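Local coordinates for protein pngf-ii (PDB 4R4X) that probably releases N-linked glycans from glycoproteins and glycopeptides by hydrolysing the bond between the glycan and its asparagine, as a peptide:N-glycosidase, at residues Y328-T333 and T494-I499; Y423-H428 and K440-Y445; A244-G249 and W488-I493. All blocks are in the same frame, centred on the assembly; numbering follows the deposited sequence.

Contact 1 (Y328-T333 and T494-I499); sequences YRQDIT and TNPVYI
Gln330 and Pro496 meet inside a beta sandwich, between strand 326-331, which borders a four-stranded antiparallel sheet, and the irregular start of strand 493-504, which belongs to a larger antiparallel sheet. The two side chains come from opposite directions. Gln330 is extended, with CG anti to the backbone N (chi1 -178°) and the chain straight on from there, an extension that carries CD to the pyrrolidine ring. Gln330 CD lies 4.1 Å from Pro496 CD, and this ring carbon stands to one side of the amide plane rather than within it. The contact is narrow and rests on van der Waals packing, and the backbones stay well apart: Gln330 CA and Asn495 CA are separated by 8.5 Å. Two stacked antiparallel sheets are what is expected of the jelly-roll-like domains of the peptide-N-glycosidase F family, and here one of the facing strands falls within the N-terminal family region and the other within the C-terminal one. Met300 and Arg422, from strands on the two sides of 493-504, also touch Gln330. Nearby, the OH of Tyr328 makes a second crossing between the sheets by hydrogen bonding to the carbonyl of Phe303, while Thr494 OG1 is bonded to Asn487 O. At the end of the strand, Asp331 opens an Asx turn, with a pair of bonds from Thr333 that would limit turning of its carboxylate. Asp331 OD1 accepts the backbone amide of Thr333, N to OD1 3.0 Å, nearly in line with the C-O bond. The same oxygen takes the hydroxyl of Thr333, with OG1 and OD1 2.7 Å apart, on its syn side and 17° out of the carboxylate plane.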
loop_
_atom_site.group_PDB
_atom_site.type_symbol
_atom_site.label_atom_id
_atom_site.label_comp_id
_atom_site.label_asym_id
_atom_site.label_seq_id
_atom_site.Cartn_x
_atom_site.Cartn_y
_atom_site.Cartn_z
ATOM N N TYR A 328 1.112 -2.138 -9.097
ATOM C CA TYR A 328 2.274 -1.393 -8.652
ATOM C C TYR A 328 1.980 -0.814 -7.273
ATOM O O TYR A 328 0.990 -0.100 -7.093
ATOM C CB TYR A 328 2.580 -0.233 -9.586
ATOM C CG TYR A 328 2.646 -0.516 -11.077
ATOM C CD1 TYR A 328 1.492 -0.535 -11.847
ATOM C CD2 TYR A 328 3.875 -0.692 -11.726
ATOM C CE1 TYR A 328 1.545 -0.722 -13.220
ATOM C CE2 TYR A 328 3.934 -0.902 -13.100
ATOM C CZ TYR A 328 2.764 -0.913 -13.837
ATOM O OH TYR A 328 2.787 -1.086 -15.206
ATOM N N ARG A 329 2.846 -1.082 -6.309
ATOM C CA ARG A 329 2.655 -0.521 -4.988
ATOM C C ARG A 329 3.992 -0.075 -4.427
ATOM O O ARG A 329 4.953 -0.863 -4.364
ATOM C CB ARG A 329 1.978 -1.527 -4.050
ATOM C CG ARG A 329 1.500 -0.926 -2.718
ATOM C CD ARG A 329 0.779 -1.954 -1.842
ATOM N NE ARG A 329 0.045 -1.350 -0.714
ATOM C CZ ARG A 329 -0.393 -2.012 0.358
ATOM N NH1 ARG A 329 -0.154 -3.313 0.502
ATOM N NH2 ARG A 329 -1.065 -1.372 1.325
ATOM N N GLN A 330 4.030 1.181 -3.997
ATOM C CA GLN A 330 5.237 1.780 -3.447
ATOM C C GLN A 330 5.011 2.354 -2.033
ATOM O O GLN A 330 3.996 3.014 -1.757
ATOM C CB GLN A 330 5.704 2.909 -4.348
ATOM C CG GLN A 330 7.009 3.551 -3.855
ATOM C CD GLN A 330 7.806 4.234 -4.930
ATOM O OE1 GLN A 330 8.363 5.343 -4.746
ATOM N NE2 GLN A 330 7.887 3.608 -6.042
ATOM N N ASP A 331 5.973 2.097 -1.170
ATOM C CA ASP A 331 6.069 2.692 0.171
ATOM C C ASP A 331 6.489 4.142 -0.024
ATOM O O ASP A 331 7.509 4.412 -0.643
ATOM C CB ASP A 331 7.106 1.905 0.939
ATOM C CG ASP A 331 7.311 2.374 2.386
ATOM O OD1 ASP A 331 6.831 3.468 2.780
ATOM O OD2 ASP A 331 7.996 1.618 3.111
ATOM N N ILE A 332 5.689 5.076 0.466
ATOM C CA ILE A 332 6.004 6.497 0.342
ATOM C C ILE A 332 6.051 7.195 1.718
ATOM O O ILE A 332 5.805 8.402 1.812
ATOM C CB ILE A 332 4.990 7.215 -0.581
ATOM C CG1 ILE A 332 3.552 6.886 -0.198
ATOM C CG2 ILE A 332 5.222 6.844 -2.036
ATOM C CD1 ILE A 332 2.556 7.795 -0.910
ATOM N N THR A 333 6.425 6.447 2.747
ATOM C CA THR A 333 6.418 6.906 4.167
ATOM C C THR A 333 7.219 8.187 4.365
ATOM O O THR A 333 6.790 9.090 5.095
ATOM C CB THR A 333 6.921 5.763 5.096
ATOM O OG1 THR A 333 5.999 4.663 5.006
ATOM C CG2 THR A 333 7.055 6.212 6.551
ATOM N N THR A 494 10.120 1.865 -11.024
ATOM C CA THR A 494 11.529 2.194 -10.853
ATOM C C THR A 494 11.726 2.736 -9.434
ATOM O O THR A 494 11.165 3.777 -9.076
ATOM C CB THR A 494 11.990 3.212 -11.913
ATOM O OG1 THR A 494 12.023 2.558 -13.190
ATOM C CG2 THR A 494 13.366 3.771 -11.576
ATOM N N ASN A 495 12.497 2.012 -8.636
ATOM C CA ASN A 495 12.780 2.396 -7.237
ATOM C C ASN A 495 13.496 3.729 -7.107
ATOM O O ASN A 495 14.433 3.957 -7.845
ATOM C CB ASN A 495 13.704 1.350 -6.610
ATOM C CG ASN A 495 12.941 0.204 -5.972
ATOM O OD1 ASN A 495 12.616 -0.792 -6.605
ATOM N ND2 ASN A 495 12.661 0.339 -4.715
ATOM N N PRO A 496 13.092 4.588 -6.151
ATOM C CA PRO A 496 13.994 5.697 -5.815
ATOM C C PRO A 496 15.253 5.184 -5.168
ATOM O O PRO A 496 15.231 4.120 -4.550
ATOM C CB PRO A 496 13.216 6.514 -4.773
ATOM C CG PRO A 496 11.790 6.074 -4.912
ATOM C CD PRO A 496 11.800 4.685 -5.466
ATOM N N VAL A 497 16.345 5.920 -5.326
ATOM C CA VAL A 497 17.484 5.718 -4.479
ATOM C C VAL A 497 17.542 6.878 -3.490
ATOM O O VAL A 497 17.073 7.986 -3.780
ATOM C CB VAL A 497 18.781 5.569 -5.288
ATOM C CG1 VAL A 497 18.649 4.418 -6.294
ATOM C CG2 VAL A 497 19.164 6.868 -5.958
ATOM N N TYR A 498 18.094 6.601 -2.323
ATOM C CA TYR A 498 18.150 7.560 -1.243
ATOM C C TYR A 498 19.603 7.912 -1.007
ATOM O O TYR A 498 20.339 7.147 -0.390
ATOM C CB TYR A 498 17.517 6.957 -0.011
ATOM C CG TYR A 498 16.060 6.759 -0.259
ATOM C CD1 TYR A 498 15.156 7.815 -0.106
ATOM C CD2 TYR A 498 15.589 5.546 -0.722
ATOM C CE1 TYR A 498 13.808 7.641 -0.384
ATOM C CE2 TYR A 498 14.244 5.371 -1.019
ATOM C CZ TYR A 498 13.366 6.413 -0.828
ATOM O OH TYR A 498 12.043 6.216 -1.111
ATOM N N ILE A 499 20.014 9.058 -1.532
ATOM C CA ILE A 499 21.436 9.411 -1.572
ATOM C C ILE A 499 21.758 10.245 -0.339
ATOM O O ILE A 499 21.218 11.344 -0.155
ATOM C CB ILE A 499 21.767 10.208 -2.841
ATOM C CG1 ILE A 499 21.517 9.320 -4.063
ATOM C CG2 ILE A 499 23.192 10.755 -2.805
ATOM C CD1 ILE A 499 21.596 10.041 -5.377
#

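Contact 2 (Y423-H428 and K440-Y445); sequences YITTGH and KENSIY
A buried polar bridge centred on Asn442 joins two sheets that lie face to face in the C-terminal region of the chain, with Tyr423 and Thr425 of strand 416-428 opposite Asn442 and Ile444 of strand 442-446. The strand segments run roughly antiparallel, but their axes are 10.5 Å apart, so side chains and not backbone bonds span the gap. Asn442 OD1 accepts two hydroxyl protons. Tyr423 OH donates from 2.6 Å to Asn442 OD1, approaching at a C=O...O angle of 127°, and Thr425 OG1 donates to the same Asn442 OD1 from 2.8 Å, at 142°. Both donors stand somewhat off the carbonyl plane. The oxygen lies in the plane of the tyrosine ring, at its edge, while the amide is turned steeply against that ring. Tyr423 CG is anti to the backbone N (chi1 -179°), and Thr425 OG1 takes the same setting, which aims both hydroxyls, from residues two apart on the same face of the strand, at a single acceptor. The four-stranded sheet of 406-412, 507-514, 442-446 and 449-454 packs here on the large sheet, consistent with the C-terminal jelly-roll domain of the peptide-N-glycosidase F family. Beside the polar cluster the packing turns apolar: Ile444 CD1 sits 4.1 Å above one face of the Tyr423 ring, shifted toward the rim at CE2. Phe454 touches both Tyr423 and Thr425, and Pro456 and Ile515 border Asn442. The amide nitrogen of Asn442 makes a weak bond back to its own chain, 3.2 Å from ND2 to Lys440 O, which together with the two hydroxyls would limit rotation of the amide. On the other side of strand 416-428, Thr426 OG1 and His428 NE2 are hydrogen-bonded at 2.8 Å.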
loop_
_atom_site.group_PDB
_atom_site.type_symbol
_atom_site.label_atom_id
_atom_site.label_comp_id
_atom_site.label_asym_id
_atom_site.label_seq_id
_atom_site.Cartn_x
_atom_site.Cartn_y
_atom_site.Cartn_z
ATOM N N TYR A 423 16.000 10.239 -5.216
ATOM C CA TYR A 423 16.378 10.433 -6.607
ATOM C C TYR A 423 15.834 9.292 -7.457
ATOM O O TYR A 423 16.151 8.117 -7.216
ATOM C CB TYR A 423 17.894 10.489 -6.725
ATOM C CG TYR A 423 18.446 10.722 -8.118
ATOM C CD1 TYR A 423 18.288 11.949 -8.753
ATOM C CD2 TYR A 423 19.176 9.736 -8.777
ATOM C CE1 TYR A 423 18.818 12.178 -10.018
ATOM C CE2 TYR A 423 19.742 9.969 -10.024
ATOM C CZ TYR A 423 19.555 11.190 -10.642
ATOM O OH TYR A 423 20.056 11.430 -11.899
ATOM N N ILE A 424 14.974 9.654 -8.399
ATOM C CA ILE A 424 14.392 8.708 -9.362
ATOM C C ILE A 424 14.941 9.020 -10.734
ATOM O O ILE A 424 14.765 10.121 -11.233
ATOM C CB ILE A 424 12.857 8.788 -9.393
ATOM C CG1 ILE A 424 12.301 8.603 -7.988
ATOM C CG2 ILE A 424 12.273 7.716 -10.320
ATOM C CD1 ILE A 424 10.796 8.777 -7.881
ATOM N N THR A 425 15.601 8.051 -11.350
ATOM C CA THR A 425 16.186 8.258 -12.665
ATOM C C THR A 425 15.877 7.123 -13.626
ATOM O O THR A 425 16.002 5.941 -13.251
ATOM C CB THR A 425 17.721 8.468 -12.605
ATOM O OG1 THR A 425 18.218 8.640 -13.937
ATOM C CG2 THR A 425 18.447 7.271 -11.919
ATOM N N THR A 426 15.492 7.500 -14.849
ATOM C CA THR A 426 15.399 6.564 -15.971
ATOM C C THR A 426 15.925 7.193 -17.258
ATOM O O THR A 426 15.751 8.386 -17.506
ATOM C CB THR A 426 13.972 6.022 -16.187
ATOM O OG1 THR A 426 13.046 7.081 -16.456
ATOM C CG2 THR A 426 13.517 5.247 -14.979
ATOM N N GLY A 427 16.585 6.358 -18.051
ATOM C CA GLY A 427 17.205 6.745 -19.277
ATOM C C GLY A 427 16.362 6.264 -20.440
ATOM O O GLY A 427 15.761 5.177 -20.390
ATOM N N HIS A 428 16.292 7.102 -21.470
ATOM C CA HIS A 428 15.427 6.869 -22.641
ATOM C C HIS A 428 16.124 7.205 -23.954
ATOM O O HIS A 428 17.133 7.916 -23.973
ATOM C CB HIS A 428 14.151 7.694 -22.504
ATOM C CG HIS A 428 13.412 7.401 -21.247
ATOM N ND1 HIS A 428 12.499 6.380 -21.155
ATOM C CD2 HIS A 428 13.546 7.904 -19.996
ATOM C CE1 HIS A 428 12.068 6.290 -19.911
ATOM N NE2 HIS A 428 12.692 7.199 -19.187
ATOM N N LYS A 440 24.546 4.678 -18.460
ATOM C CA LYS A 440 25.239 5.967 -18.337
ATOM C C LYS A 440 25.344 6.349 -16.887
ATOM O O LYS A 440 24.343 6.359 -16.176
ATOM C CB LYS A 440 24.494 7.080 -19.091
ATOM C CG LYS A 440 24.402 6.907 -20.592
ATOM C CD LYS A 440 25.751 6.902 -21.288
ATOM C CE LYS A 440 25.593 6.738 -22.800
ATOM N NZ LYS A 440 25.062 7.942 -23.481
ATOM N N GLU A 441 26.546 6.697 -16.448
ATOM C CA GLU A 441 26.750 7.157 -15.092
ATOM C C GLU A 441 26.033 8.468 -14.779
ATOM O O GLU A 441 26.226 9.441 -15.484
ATOM C CB GLU A 441 28.241 7.305 -14.853
ATOM C CG GLU A 441 28.627 7.715 -13.450
ATOM C CD GLU A 441 30.137 7.590 -13.237
ATOM O OE1 GLU A 441 30.878 8.533 -13.587
ATOM O OE2 GLU A 441 30.578 6.547 -12.718
ATOM N N ASN A 442 25.189 8.465 -13.732
ATOM C CA ASN A 442 24.550 9.675 -13.201
ATOM C C ASN A 442 25.437 10.189 -12.064
ATOM O O ASN A 442 25.735 9.437 -11.123
ATOM C CB ASN A 442 23.143 9.400 -12.595
ATOM C CG ASN A 442 22.055 9.099 -13.629
ATOM O OD1 ASN A 442 20.878 9.435 -13.419
ATOM N ND2 ASN A 442 22.415 8.440 -14.712
ATOM N N SER A 443 25.810 11.460 -12.114
ATOM C CA SER A 443 26.650 12.087 -11.088
ATOM C C SER A 443 25.870 13.199 -10.379
ATOM O O SER A 443 25.326 14.081 -11.010
ATOM C CB SER A 443 27.906 12.665 -11.723
ATOM O OG SER A 443 28.729 11.629 -12.246
ATOM N N ILE A 444 25.825 13.136 -9.058
ATOM C CA ILE A 444 25.115 14.111 -8.234
ATOM C C ILE A 444 26.145 14.940 -7.441
ATOM O O ILE A 444 27.000 14.389 -6.734
ATOM C CB ILE A 444 24.141 13.415 -7.266
ATOM C CG1 ILE A 444 22.965 12.750 -8.018
ATOM C CG2 ILE A 444 23.546 14.411 -6.277
ATOM C CD1 ILE A 444 23.360 11.547 -8.826
ATOM N N TYR A 445 26.040 16.259 -7.559
ATOM C CA TYR A 445 26.910 17.193 -6.862
ATOM C C TYR A 445 26.127 17.983 -5.810
ATOM O O TYR A 445 24.954 18.341 -6.025
ATOM C CB TYR A 445 27.505 18.168 -7.875
ATOM C CG TYR A 445 28.383 17.541 -8.929
ATOM C CD1 TYR A 445 27.840 16.803 -9.968
ATOM C CD2 TYR A 445 29.766 17.722 -8.908
ATOM C CE1 TYR A 445 28.647 16.241 -10.937
ATOM C CE2 TYR A 445 30.571 17.182 -9.893
ATOM C CZ TYR A 445 29.996 16.430 -10.895
ATOM O OH TYR A 445 30.789 15.863 -11.864
#

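Contact 3 (A244-G249 and W488-I493); sequences AYDRTG and WCPGTI
The indole of Trp488 has His428 stacked on one face and is stacked with Phe303 as well, Arg485 adds a cation-pi contact, and at the edge, near the ring plane, lies the carboxylate of Asp246. The contact joins the loop entering strand 248-253 to the disulfide-linked loop ahead of strand 493-504, at one end of the large antiparallel sheet of the two peptide-N-glycosidase F family regions, where strand 297-303 lies between the two strands that these loops lead into. Asp246 OD2 is 3.5 Å from Trp488 CZ3 and 3.6 Å from Trp488 CH2, so the oxygen looks at the two C-H corners of the six-membered ring farthest from the pyrrole nitrogen; that nitrogen, NE1, is taken by the carbonyl of Gly427. The planes of carboxylate and indole are 35° apart. Within 244-249, Ala244 CB lies over one face of the Tyr245 ring and Tyr245 CB over the Arg247 guanidinium, each toward the rim. Pro490 is the other partner. It runs beside Asp246, pointing the same way, with Pro490 CB 3.8 Å from Asp246 CB and Pro490 CG 3.5 Å from Asp246 OD2. Asp246 CG lies between its backbone N and carbonyl carbon (chi1 58°), which brings OD2 into the corner between proline and tryptophan. Pro490 and Gly491 occupy the middle of a type II turn running from Cys489, bonded to Cys461, to Thr492. Gly491 has the positive phi of its position (102°), where a CB would collide with the preceding carbonyl oxygen; facing Phe303, Gly491 and Thr492 form a G1 beta bulge. The turn's backbone bond, Thr492 N to Cys489 O, is weak at 3.1 Å, but the hydroxyl reinforces it: Thr492 OG1 donates to the same Cys489 O from 2.8 Å.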
loop_
_atom_site.group_PDB
_atom_site.type_symbol
_atom_site.label_atom_id
_atom_site.label_comp_id
_atom_site.label_asym_id
_atom_site.label_seq_id
_atom_site.Cartn_x
_atom_site.Cartn_y
_atom_site.Cartn_z
ATOM N N ALA A 244 -0.794 -0.638 -27.307
ATOM C CA ALA A 244 0.099 -1.794 -27.330
ATOM C C ALA A 244 1.448 -1.571 -26.628
ATOM O O ALA A 244 2.177 -2.530 -26.399
ATOM C CB ALA A 244 0.362 -2.209 -28.769
ATOM N N TYR A 245 1.782 -0.325 -26.306
ATOM C CA TYR A 245 3.164 0.034 -25.985
ATOM C C TYR A 245 3.507 0.151 -24.510
ATOM O O TYR A 245 2.631 0.210 -23.651
ATOM C CB TYR A 245 3.543 1.315 -26.735
ATOM C CG TYR A 245 3.530 1.124 -28.229
ATOM C CD1 TYR A 245 4.602 0.534 -28.878
ATOM C CD2 TYR A 245 2.434 1.513 -28.991
ATOM C CE1 TYR A 245 4.597 0.347 -30.253
ATOM C CE2 TYR A 245 2.411 1.331 -30.368
ATOM C CZ TYR A 245 3.495 0.745 -30.991
ATOM O OH TYR A 245 3.486 0.573 -32.349
ATOM N N ASP A 246 4.817 0.154 -24.248
ATOM C CA ASP A 246 5.379 0.251 -22.898
ATOM C C ASP A 246 5.600 1.730 -22.527
ATOM O O ASP A 246 6.631 2.347 -22.864
ATOM C CB ASP A 246 6.672 -0.567 -22.744
ATOM C CG ASP A 246 7.776 -0.175 -23.727
ATOM O OD1 ASP A 246 7.478 0.254 -24.863
ATOM O OD2 ASP A 246 8.981 -0.313 -23.352
ATOM N N ARG A 247 4.628 2.284 -21.816
ATOM C CA ARG A 247 4.547 3.731 -21.650
ATOM C C ARG A 247 5.111 4.190 -20.316
ATOM O O ARG A 247 5.069 3.468 -19.334
ATOM C CB ARG A 247 3.094 4.207 -21.730
ATOM C CG ARG A 247 2.380 3.823 -23.003
ATOM C CD ARG A 247 3.065 4.333 -24.273
ATOM N NE ARG A 247 2.126 4.272 -25.398
ATOM C CZ ARG A 247 2.373 4.754 -26.612
ATOM N NH1 ARG A 247 3.530 5.338 -26.885
ATOM N NH2 ARG A 247 1.448 4.652 -27.562
ATOM N N THR A 248 5.642 5.401 -20.320
ATOM C CA THR A 248 6.081 6.043 -19.115
ATOM C C THR A 248 4.849 6.489 -18.359
ATOM O O THR A 248 3.917 7.075 -18.956
ATOM C CB THR A 248 6.953 7.263 -19.456
ATOM O OG1 THR A 248 8.069 6.835 -20.258
ATOM C CG2 THR A 248 7.452 7.926 -18.190
ATOM N N GLY A 249 4.843 6.148 -17.081
ATOM C CA GLY A 249 3.818 6.522 -16.131
ATOM C C GLY A 249 4.362 7.184 -14.860
ATOM O O GLY A 249 5.513 6.971 -14.435
ATOM N N TRP A 488 14.758 0.787 -15.741
ATOM C CA TRP A 488 13.356 0.397 -15.762
ATOM C C TRP A 488 13.093 -0.858 -16.538
ATOM O O TRP A 488 13.881 -1.219 -17.377
ATOM C CB TRP A 488 12.512 1.510 -16.325
ATOM C CG TRP A 488 12.867 2.034 -17.694
ATOM C CD1 TRP A 488 13.893 2.873 -18.021
ATOM C CD2 TRP A 488 12.108 1.843 -18.901
ATOM N NE1 TRP A 488 13.834 3.199 -19.352
ATOM C CE2 TRP A 488 12.754 2.567 -19.917
ATOM C CE3 TRP A 488 10.973 1.097 -19.219
ATOM C CZ2 TRP A 488 12.286 2.594 -21.217
ATOM C CZ3 TRP A 488 10.507 1.124 -20.534
ATOM C CH2 TRP A 488 11.152 1.874 -21.503
ATOM N N CYS A 489 11.981 -1.523 -16.230
ATOM C CA CYS A 489 11.522 -2.686 -17.009
ATOM C C CYS A 489 10.036 -2.494 -17.270
ATOM O O CYS A 489 9.287 -2.207 -16.329
ATOM C CB CYS A 489 11.676 -4.004 -16.230
ATOM S SG CYS A 489 13.345 -4.567 -15.823
ATOM N N PRO A 490 9.585 -2.732 -18.507
ATOM C CA PRO A 490 8.136 -2.630 -18.739
ATOM C C PRO A 490 7.319 -3.531 -17.792
ATOM O O PRO A 490 7.557 -4.744 -17.720
ATOM C CB PRO A 490 7.992 -3.072 -20.189
ATOM C CG PRO A 490 9.299 -2.742 -20.823
ATOM C CD PRO A 490 10.329 -2.979 -19.752
ATOM N N GLY A 491 6.360 -2.937 -17.093
ATOM C CA GLY A 491 5.489 -3.653 -16.161
ATOM C C GLY A 491 5.879 -3.471 -14.699
ATOM O O GLY A 491 5.310 -4.109 -13.820
ATOM N N THR A 492 6.855 -2.605 -14.426
ATOM C CA THR A 492 7.374 -2.459 -13.069
ATOM C C THR A 492 7.600 -0.999 -12.659
ATOM O O THR A 492 7.737 -0.077 -13.492
ATOM C CB THR A 492 8.703 -3.253 -12.811
ATOM O OG1 THR A 492 9.796 -2.687 -13.570
ATOM C CG2 THR A 492 8.551 -4.751 -13.138
ATOM N N ILE A 493 7.688 -0.812 -11.350
ATOM C CA ILE A 493 8.151 0.453 -10.736
ATOM C C ILE A 493 9.668 0.627 -10.850
ATOM O O ILE A 493 10.412 -0.334 -10.737
ATOM C CB ILE A 493 7.855 0.430 -9.238
ATOM C CG1 ILE A 493 6.354 0.483 -9.023
ATOM C CG2 ILE A 493 8.562 1.577 -8.477
ATOM C CD1 ILE A 493 5.922 0.153 -7.625
#

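All three contacts reach the large antiparallel sheet, with centres 15 to 18 Å apart. Contacts 1 and 2 meet through neighbouring strands 493-504 and 416-428, where Val497 O and Tyr423 N lie 2.9 Å apart in a probable hydrogen bond. Trp488 ties contact 3 to contact 2, its CD1 3.6 Å from Thr426 CB. The second segments of contacts 1 and 3 are consecutive, 488-493 running into 494-499, and Ile493 CD1 packs 3.6 Å from Arg329 O. The zinc sites at Glu52 and Asp159 and at His542 and His545, within a probable C-terminal histidine tag, involve none of these segments. In PNGase F the active site lies between the two jelly-roll domains, and contact 3 is probably near the corresponding junction.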